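CS6 fimbrial subunit B, CS6 fimbrial subunit A (Escherichia coli, PDB 4B9G) probably serves as a structural subunit of the CS6 surface fimbria, with which enterotoxigenic Escherichia coli colonises the gut, and is held here in a donor-strand-complemented form. Local coordinates at residues A[41-47]-A[105-111]; A[25-31]-A[157-161]. All coordinates share one frame; numbering follows the deposited sequence.

In the fold
Contacts 1 and 2 lie at opposite ends of a run of neighbouring strands in one mixed sheet. Strand 145-160 pairs parallel with 21-28, which pairs antiparallel with 37-44, which pairs antiparallel with 108-119. Contact 1 joins the last two of these and contact 2 the first two, with centres about 25 Å apart and nearest atoms about 7 Å apart, so they do not touch. Along the chain, contact 1 is nested inside the loop that contact 2 closes. The two differ in origin: contact 1 lies wholly within the CssB part, whereas contact 2 joins CssB to the engineered, CssA-derived donor strand at the C-terminus.

Contact 1. Residues A[41-47]-A[105-111]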
ATOM      1  N   VAL A  41       3.825  -4.023   4.218  1.00  5.43           N
ATOM      2  CA  VAL A  41       2.556  -4.262   4.895  1.00  6.05           C
ATOM      3  C   VAL A  41       2.490  -5.750   5.221  1.00  5.98           C
ATOM      4  O   VAL A  41       2.770  -6.595   4.349  1.00  7.02           O
ATOM      5  CB  VAL A  41       1.365  -3.909   3.980  1.00  6.33           C
ATOM      6  CG1 VAL A  41       0.037  -4.088   4.724  1.00  6.78           C
ATOM      7  CG2 VAL A  41       1.510  -2.500   3.417  1.00  6.61           C
ATOM      8  N   GLU A  42       2.116  -6.084   6.455  1.00  5.94           N
ATOM      9  CA  GLU A  42       1.934  -7.479   6.865  1.00  7.02           C
ATOM     10  C   GLU A  42       0.561  -7.623   7.486  1.00  6.87           C
ATOM     11  O   GLU A  42       0.127  -6.760   8.253  1.00  7.26           O
ATOM     12  CB  GLU A  42       3.046  -7.929   7.826  1.00  7.90           C
ATOM     13  CG  GLU A  42       4.444  -7.694   7.230  1.00  9.48           C
ATOM     14  CD  GLU A  42       5.573  -8.456   7.907  1.00 11.60           C
ATOM     15  OE1 GLU A  42       5.393  -8.973   9.018  1.00 17.16           O
ATOM     16  OE2 GLU A  42       6.669  -8.522   7.329  1.00 12.22           O
ATOM     17  N   MET A  43      -0.140  -8.705   7.162  1.00  7.12           N
ATOM     18  CA  MET A  43      -1.463  -8.956   7.735  1.00 10.01           C
ATOM     19  C   MET A  43      -1.752 -10.443   7.834  1.00 11.69           C
ATOM     20  O   MET A  43      -1.261 -11.236   7.058  1.00 12.75           O
ATOM     21  CB  MET A  43      -2.571  -8.283   6.934  1.00 11.33           C
ATOM     22  CG  MET A  43      -2.767  -8.850   5.520  1.00 10.15           C
ATOM     23  SD  MET A  43      -4.075  -8.016   4.510  1.00  9.76           S
ATOM     24  CE  MET A  43      -3.358  -6.406   4.184  1.00 10.27           C
ATOM     25  N   THR A  44      -2.531 -10.844   8.819  1.00 16.10           N
ATOM     26  CA  THR A  44      -3.076 -12.221   8.809  1.00 14.39           C
ATOM     27  C   THR A  44      -4.577 -12.085   8.643  1.00 14.70           C
ATOM     28  O   THR A  44      -5.193 -11.259   9.234  1.00 17.30           O
ATOM     29  CB  THR A  44      -2.701 -13.089  10.060  1.00 16.30           C
ATOM     30  OG1 THR A  44      -1.287 -13.272  10.113  1.00 15.45           O
ATOM     31  CG2 THR A  44      -3.347 -14.476  10.015  1.00 19.49           C
ATOM     32  N   ILE A  45      -5.160 -12.915   7.830  1.00 11.96           N
ATOM     33  CA  ILE A  45      -6.569 -12.780   7.503  1.00  9.65           C
ATOM     34  C   ILE A  45      -7.437 -13.340   8.641  1.00  9.45           C
ATOM     35  O   ILE A  45      -7.326 -14.528   8.963  1.00 10.11           O
ATOM     36  CB  ILE A  45      -6.824 -13.574   6.221  1.00  8.66           C
ATOM     37  CG1 ILE A  45      -5.866 -13.124   5.095  1.00  9.57           C
ATOM     38  CG2 ILE A  45      -8.280 -13.464   5.827  1.00  8.76           C
ATOM     39  CD1 ILE A  45      -5.881 -11.644   4.762  1.00  9.24           C
ATOM     40  N   PRO A  46      -8.327 -12.521   9.227  1.00  9.35           N
ATOM     41  CA  PRO A  46      -9.192 -13.051  10.282  1.00 10.46           C
ATOM     42  C   PRO A  46     -10.201 -14.040   9.735  1.00 10.28           C
ATOM     43  O   PRO A  46     -10.623 -13.976   8.586  1.00  9.45           O
ATOM     44  CB  PRO A  46      -9.937 -11.808  10.782  1.00 13.27           C
ATOM     45  CG  PRO A  46      -9.113 -10.649  10.357  1.00 13.49           C
ATOM     46  CD  PRO A  46      -8.495 -11.069   9.066  1.00 11.78           C
ATOM     47  N   ALA A  47     -10.640 -14.957  10.588  1.00 13.40           N
ATOM     48  CA  ALA A  47     -11.709 -15.876  10.218  1.00 13.62           C
ATOM     49  C   ALA A  47     -12.916 -15.047   9.786  1.00 14.45           C
ATOM     50  O   ALA A  47     -13.237 -14.038  10.414  1.00 16.41           O
ATOM     51  CB  ALA A  47     -12.068 -16.776  11.385  1.00 18.57           C
ATOM     52  N   GLU A 105      -8.226 -17.630   4.784  1.00 13.33           N
ATOM     53  CA  GLU A 105      -8.320 -17.203   6.181  1.00 14.48           C
ATOM     54  C   GLU A 105      -7.245 -17.867   7.047  1.00 14.43           C
ATOM     55  O   GLU A 105      -6.790 -18.975   6.755  1.00 14.90           O
ATOM     56  CB  GLU A 105      -9.743 -17.349   6.782  1.00 22.36           C
ATOM     57  CG  GLU A 105     -10.398 -18.711   6.764  1.00 25.85           C
ATOM     58  CD  GLU A 105     -11.713 -18.728   7.561  1.00 26.49           C
ATOM     59  OE1 GLU A 105     -12.637 -17.916   7.259  1.00 18.30           O
ATOM     60  OE2 GLU A 105     -11.835 -19.569   8.491  1.00 31.95           O
ATOM     61  N   ASN A 106      -6.814 -17.142   8.076  1.00 14.73           N
ATOM     62  CA  ASN A 106      -5.825 -17.631   9.040  1.00 16.52           C
ATOM     63  C   ASN A 106      -4.475 -17.887   8.415  1.00 17.12           C
ATOM     64  O   ASN A 106      -3.708 -18.737   8.862  1.00 20.71           O
ATOM     65  CB  ASN A 106      -6.324 -18.881   9.736  1.00 19.78           C
ATOM     66  CG  ASN A 106      -7.485 -18.591  10.634  1.00 24.91           C
ATOM     67  OD1 ASN A 106      -7.500 -17.575  11.331  1.00 29.08           O
ATOM     68  ND2 ASN A 106      -8.481 -19.458  10.609  1.00 28.69           N
ATOM     69  N   THR A 107      -4.174 -17.209   7.334  1.00 15.22           N
ATOM     70  CA  THR A 107      -2.885 -17.199   6.715  1.00 17.55           C
ATOM     71  C   THR A 107      -2.393 -15.779   6.546  1.00 14.64           C
ATOM     72  O   THR A 107      -3.138 -14.820   6.566  1.00 14.52           O
ATOM     73  CB  THR A 107      -2.860 -17.851   5.384  1.00 21.52           C
ATOM     74  OG1 THR A 107      -3.574 -17.055   4.495  1.00 19.81           O
ATOM     75  CG2 THR A 107      -3.406 -19.135   5.414  1.00 21.12           C
ATOM     76  N   SER A 108      -1.101 -15.684   6.368  1.00 15.61           N
ATOM     77  CA  SER A 108      -0.464 -14.367   6.374  1.00 14.13           C
ATOM     78  C   SER A 108      -0.132 -13.874   4.957  1.00 11.52           C
ATOM     79  O   SER A 108       0.219 -14.658   4.074  1.00 14.91           O
ATOM     80  CB  SER A 108       0.800 -14.410   7.232  1.00 17.97           C
ATOM     81  OG  SER A 108       0.489 -14.429   8.618  1.00 28.85           O
ATOM     82  N   TYR A 109      -0.246 -12.561   4.770  1.00  9.16           N
ATOM     83  CA  TYR A 109       0.037 -11.889   3.504  1.00  7.75           C
ATOM     84  C   TYR A 109       1.017 -10.749   3.749  1.00  7.73           C
ATOM     85  O   TYR A 109       0.960 -10.054   4.776  1.00  9.16           O
ATOM     86  CB  TYR A 109      -1.263 -11.318   2.880  1.00  6.93           C
ATOM     87  CG  TYR A 109      -2.156 -12.393   2.336  1.00  7.00           C
ATOM     88  CD1 TYR A 109      -2.856 -13.234   3.189  1.00  7.90           C
ATOM     89  CD2 TYR A 109      -2.217 -12.651   0.968  1.00  6.80           C
ATOM     90  CE1 TYR A 109      -3.628 -14.275   2.695  1.00  8.03           C
ATOM     91  CE2 TYR A 109      -2.985 -13.709   0.468  1.00  7.98           C
ATOM     92  CZ  TYR A 109      -3.665 -14.533   1.343  1.00  7.72           C
ATOM     93  OH  TYR A 109      -4.408 -15.594   0.880  1.00  8.29           O
ATOM     94  N   THR A 110       1.919 -10.544   2.800  1.00  5.98           N
ATOM     95  CA  THR A 110       2.807  -9.401   2.833  1.00  5.75           C
ATOM     96  C   THR A 110       2.749  -8.676   1.506  1.00  4.91           C
ATOM     97  O   THR A 110       2.537  -9.287   0.455  1.00  5.62           O
ATOM     98  CB  THR A 110       4.262  -9.770   3.166  1.00  7.13           C
ATOM     99  OG1 THR A 110       4.791 -10.591   2.131  1.00  8.07           O
ATOM    100  CG2 THR A 110       4.358 -10.471   4.531  1.00  8.40           C
ATOM    101  N   PHE A 111       2.925  -7.361   1.571  1.00  4.96           N
ATOM    102  CA  PHE A 111       2.898  -6.485   0.409  1.00  5.31           C
ATOM    103  C   PHE A 111       4.013  -5.456   0.556  1.00  5.06           C
ATOM    104  O   PHE A 111       4.471  -5.173   1.680  1.00  6.33           O
ATOM    105  CB  PHE A 111       1.553  -5.745   0.283  1.00  5.76           C
ATOM    106  CG  PHE A 111       0.337  -6.651   0.229  1.00  5.72           C
ATOM    107  CD1 PHE A 111      -0.226  -7.161   1.394  1.00  6.01           C
ATOM    108  CD2 PHE A 111      -0.265  -6.964  -0.994  1.00  5.93           C
ATOM    109  CE1 PHE A 111      -1.331  -7.970   1.344  1.00  7.53           C
ATOM    110  CE2 PHE A 111      -1.389  -7.782  -1.048  1.00  7.15           C
ATOM    111  CZ  PHE A 111      -1.929  -8.278   0.117  1.00  7.44           C
TER
HETATM  112  O   HOH W   1      -6.419 -14.911  11.891  1.00 17.59           O
HETATM  113  O   HOH W   2      -8.994 -15.295  12.983  1.00 22.14           O
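Val41-Thr44 and Ser108-Phe111 run antiparallel, their axes 4.6 Å apart at 165°, with Val41-Phe111 and Met43-Tyr109 as hydrogen-bonded pairs and Glu42-Thr110 and Thr44-Ser108 as non-hydrogen-bonded ones. The bond from Tyr109 N to Met43 O is 2.8 Å and nearly straight. Pairing continues past the end of strand 37-44 and ahead of strand 108-119: Ile45 N donates to Thr107 O (3.1 Å) and Ile45 O receives Asn106 N.

On the buried face the chain of Met43 turns back at chi3 (69°), which sets its methyl CE obliquely to the Phe111 ring, in apolar contact 3.8 Å from CE1 of Phe111. SD of Met43 lies 5.5 Å from the Phe111 ring centroid, also oblique to it, as the Met-aromatic contact. CG1 of Ile45 meets the Tyr109 ring obliquely, 3.5 Å from CE1 of Tyr109. The hydroxyl of Tyr109 is bound to Ala90 O and Lys104 N, which ties the far end of the ring to the loops holding these residues.

The other face is polar and more open. Thr44 OG1 and Ser108 OG share a short hydrogen bond of 2.6 Å, while CG of Glu42 lies alongside CG2 of Thr110. At the loop end, a water links Ile45 O to Asn106 OD1, and a second joins that OD1 to Ala47 N.

Val41 and Met43 also meet strands 21-28 and 128-142, and Phe111 meets 79-88. Mainly apolar on the face of Met43 and Phe111 and polar on that of Thr44 and Ser108, this strand pair is consistent with the immunoglobulin-like beta sandwich of fimbrial subunits.

Contact 2. Residues A[25-31]-A[157-161]; sequences PVNYDSD and STTIS
Asn27 and Tyr28 of CssB pair in parallel with Thr159 and Ile160 of the donor strand, which comes from CssA and is fused at the C-terminus, so the contact belongs to the engineered construct. Tyr28 N donates to Thr159 O (2.9 Å), and Ser161 N donates to Tyr28 O (2.9 Å), nearly along the C=O axis. The backbone pairing is weaker at Val26 O, where Thr159 N adds only a weak, 3.4 Å bond.

Buried Thr158 and Ile160 form the closely packed inner side. Thr158 carries OG1 anti to its backbone N (chi1 -173°), and this hydroxyl reaches back to donate to Val26 O over 2.7 Å, tilted from the carbonyl plane. Thr158 OG1 also lies in the plane of the Tyr28 ring, at its CD2 edge, while the ring's own hydroxyl is bonded to Gln37 O. Ile160 faces inward, against Tyr130, Met80, Tyr125 and Pro32.

Pro25, Asp29 and Ser161 make up the solvent side. At the start of the pairing, CB of Pro25 sits 3.3 Å from Ser157 O, a buried carbonyl oxygen that has no polar partner in the model. Toward the chain end polar bonds and a water do the joining. Ser161 OG donates to Asp29 OD1 at 2.7 Å, coming in from above the carboxylate plane. A water bridges Asp29 O and the terminal Ser161 O, the latter also bound by Ser127 OG.

The donor strand thus lies between 21-28, which it joins in parallel, and 128-142, with which it is antiparallel, which is the donor-strand complementation built into this construct; strand 37-44 flanks 21-28 on its other side.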
ATOM      1  N   PRO A  25       7.670   1.135   7.735  1.00  8.26           N
ATOM      2  CA  PRO A  25       8.389   2.071   6.849  1.00  8.35           C
ATOM      3  C   PRO A  25       9.805   1.614   6.550  1.00  8.99           C
ATOM      4  O   PRO A  25      10.433   0.985   7.401  1.00 11.50           O
ATOM      5  CB  PRO A  25       8.406   3.382   7.654  1.00 10.09           C
ATOM      6  CG  PRO A  25       7.195   3.240   8.562  1.00 14.18           C
ATOM      7  CD  PRO A  25       7.196   1.802   8.966  1.00 14.79           C
ATOM      8  N   VAL A  26      10.296   1.967   5.363  1.00  8.68           N
ATOM      9  CA  VAL A  26      11.701   1.824   5.015  1.00  9.40           C
ATOM     10  C   VAL A  26      12.340   3.205   5.089  1.00  9.20           C
ATOM     11  O   VAL A  26      11.765   4.219   4.663  1.00  9.86           O
ATOM     12  CB  VAL A  26      11.897   1.190   3.618  1.00 10.03           C
ATOM     13  CG1 VAL A  26      13.377   1.045   3.267  1.00 11.81           C
ATOM     14  CG2 VAL A  26      11.210  -0.177   3.557  1.00 10.85           C
ATOM     15  N   ASN A  27      13.526   3.226   5.672  1.00 10.21           N
ATOM     16  CA  ASN A  27      14.263   4.451   5.880  1.00 11.22           C
ATOM     17  C   ASN A  27      15.482   4.439   4.964  1.00 11.61           C
ATOM     18  O   ASN A  27      16.219   3.449   4.902  1.00 16.79           O
ATOM     19  CB  ASN A  27      14.604   4.590   7.372  1.00 13.04           C
ATOM     20  CG  ASN A  27      13.348   4.485   8.235  1.00 13.43           C
ATOM     21  OD1 ASN A  27      12.449   5.332   8.133  1.00 14.42           O
ATOM     22  ND2 ASN A  27      13.239   3.399   9.009  1.00 16.16           N
ATOM     23  N   TYR A  28      15.654   5.532   4.227  1.00 10.27           N
ATOM     24  CA  TYR A  28      16.717   5.687   3.249  1.00 10.86           C
ATOM     25  C   TYR A  28      17.691   6.771   3.653  1.00 11.46           C
ATOM     26  O   TYR A  28      17.313   7.717   4.328  1.00 13.93           O
ATOM     27  CB  TYR A  28      16.133   6.017   1.869  1.00 15.57           C
ATOM     28  CG  TYR A  28      15.532   4.784   1.228  1.00 18.19           C
ATOM     29  CD1 TYR A  28      16.340   3.854   0.577  1.00 22.13           C
ATOM     30  CD2 TYR A  28      14.179   4.508   1.330  1.00 15.97           C
ATOM     31  CE1 TYR A  28      15.808   2.696   0.022  1.00 22.12           C
ATOM     32  CE2 TYR A  28      13.644   3.351   0.765  1.00 14.30           C
ATOM     33  CZ  TYR A  28      14.474   2.456   0.120  1.00 16.58           C
ATOM     34  OH  TYR A  28      13.973   1.290  -0.417  1.00 16.17           O
ATOM     35  N   ASP A  29      18.940   6.642   3.235  1.00 13.18           N
ATOM     36  CA  ASP A  29      19.921   7.695   3.429  1.00 14.73           C
ATOM     37  C   ASP A  29      20.109   8.549   2.180  1.00 14.56           C
ATOM     38  O   ASP A  29      20.834   9.534   2.219  1.00 19.50           O
ATOM     39  CB  ASP A  29      21.270   7.106   3.851  1.00 20.06           C
ATOM     40  CG  ASP A  29      21.354   6.831   5.338  1.00 27.46           C
ATOM     41  OD1 ASP A  29      20.475   7.288   6.095  1.00 26.36           O
ATOM     42  OD2 ASP A  29      22.327   6.165   5.756  1.00 35.09           O
ATOM     43  N   SER A  30      19.472   8.170   1.081  1.00 16.13           N
ATOM     44  CA  SER A  30      19.519   8.940  -0.156  1.00 16.60           C
ATOM     45  C   SER A  30      18.242   8.676  -0.928  1.00 14.20           C
ATOM     46  O   SER A  30      17.394   7.926  -0.466  1.00 17.99           O
ATOM     47  CB  SER A  30      20.736   8.561  -1.005  1.00 21.98           C
ATOM     48  OG  SER A  30      20.725   7.186  -1.347  1.00 27.12           O
ATOM     49  N   ASP A  31      18.100   9.266  -2.108  1.00 14.70           N
ATOM     50  CA  ASP A  31      16.847   9.148  -2.851  1.00 13.74           C
ATOM     51  C   ASP A  31      16.530   7.703  -3.199  1.00 11.96           C
ATOM     52  O   ASP A  31      17.403   6.961  -3.618  1.00 14.61           O
ATOM     53  CB  ASP A  31      16.923   9.963  -4.131  1.00 15.35           C
ATOM     54  CG  ASP A  31      16.889  11.456  -3.860  1.00 21.47           C
ATOM     55  OD1 ASP A  31      17.041  11.848  -2.689  1.00 25.56           O
ATOM     56  OD2 ASP A  31      16.672  12.233  -4.798  1.00 21.72           O
ATOM     57  N   SER A 157       4.350   5.690   5.653  1.00  6.89           N
ATOM     58  CA  SER A 157       5.446   6.628   5.418  1.00  7.04           C
ATOM     59  C   SER A 157       6.709   5.926   4.972  1.00  6.36           C
ATOM     60  O   SER A 157       6.861   4.703   5.118  1.00  6.64           O
ATOM     61  CB  SER A 157       5.758   7.446   6.683  1.00  8.14           C
ATOM     62  OG  SER A 157       6.333   6.643   7.694  1.00  9.23           O
ATOM     63  N   THR A 158       7.604   6.746   4.434  1.00  6.51           N
ATOM     64  CA  THR A 158       9.003   6.418   4.226  1.00  6.26           C
ATOM     65  C   THR A 158       9.784   7.667   4.665  1.00  6.45           C
ATOM     66  O   THR A 158       9.210   8.754   4.828  1.00  7.77           O
ATOM     67  CB  THR A 158       9.271   6.044   2.744  1.00  7.86           C
ATOM     68  OG1 THR A 158      10.603   5.554   2.559  1.00  8.25           O
ATOM     69  CG2 THR A 158       9.084   7.220   1.816  1.00  8.16           C
ATOM     70  N   THR A 159      11.089   7.520   4.861  1.00  7.44           N
ATOM     71  CA  THR A 159      11.908   8.651   5.272  1.00  7.21           C
ATOM     72  C   THR A 159      13.207   8.687   4.462  1.00  7.15           C
ATOM     73  O   THR A 159      13.729   7.649   3.994  1.00  8.21           O
ATOM     74  CB  THR A 159      12.224   8.562   6.729  1.00 10.05           C
ATOM     75  OG1 THR A 159      11.116   8.703   7.615  1.00 13.34           O
ATOM     76  CG2 THR A 159      13.253   7.673   7.047  1.00  7.60           C
ATOM     77  N   ILE A 160      13.732   9.896   4.297  1.00  7.16           N
ATOM     78  CA  ILE A 160      15.104  10.108   3.853  1.00  7.40           C
ATOM     79  C   ILE A 160      15.789  10.843   5.002  1.00  7.91           C
ATOM     80  O   ILE A 160      15.295  11.894   5.455  1.00  7.73           O
ATOM     81  CB  ILE A 160      15.180  10.951   2.570  1.00  8.71           C
ATOM     82  CG1 ILE A 160      14.455  10.230   1.426  1.00  9.70           C
ATOM     83  CG2 ILE A 160      16.635  11.244   2.205  1.00 10.44           C
ATOM     84  CD1 ILE A 160      14.377  11.063   0.162  1.00 10.04           C
ATOM     85  N   SER A 161      16.904  10.315   5.489  1.00  8.71           N
ATOM     86  CA  SER A 161      17.556  10.912   6.646  1.00  9.05           C
ATOM     87  C   SER A 161      18.107  12.310   6.367  1.00  9.44           C
ATOM     88  O   SER A 161      18.393  12.637   5.197  1.00  9.73           O
ATOM     89  CB  SER A 161      18.680  10.029   7.134  1.00 12.30           C
ATOM     90  OG  SER A 161      19.613   9.818   6.109  1.00 15.07           O
ATOM     91  OXT SER A 161      18.251  13.093   7.341  1.00  9.47           O
TER
HETATM   92  O   HOH W   3      20.296  11.983   3.304  1.00 16.60           O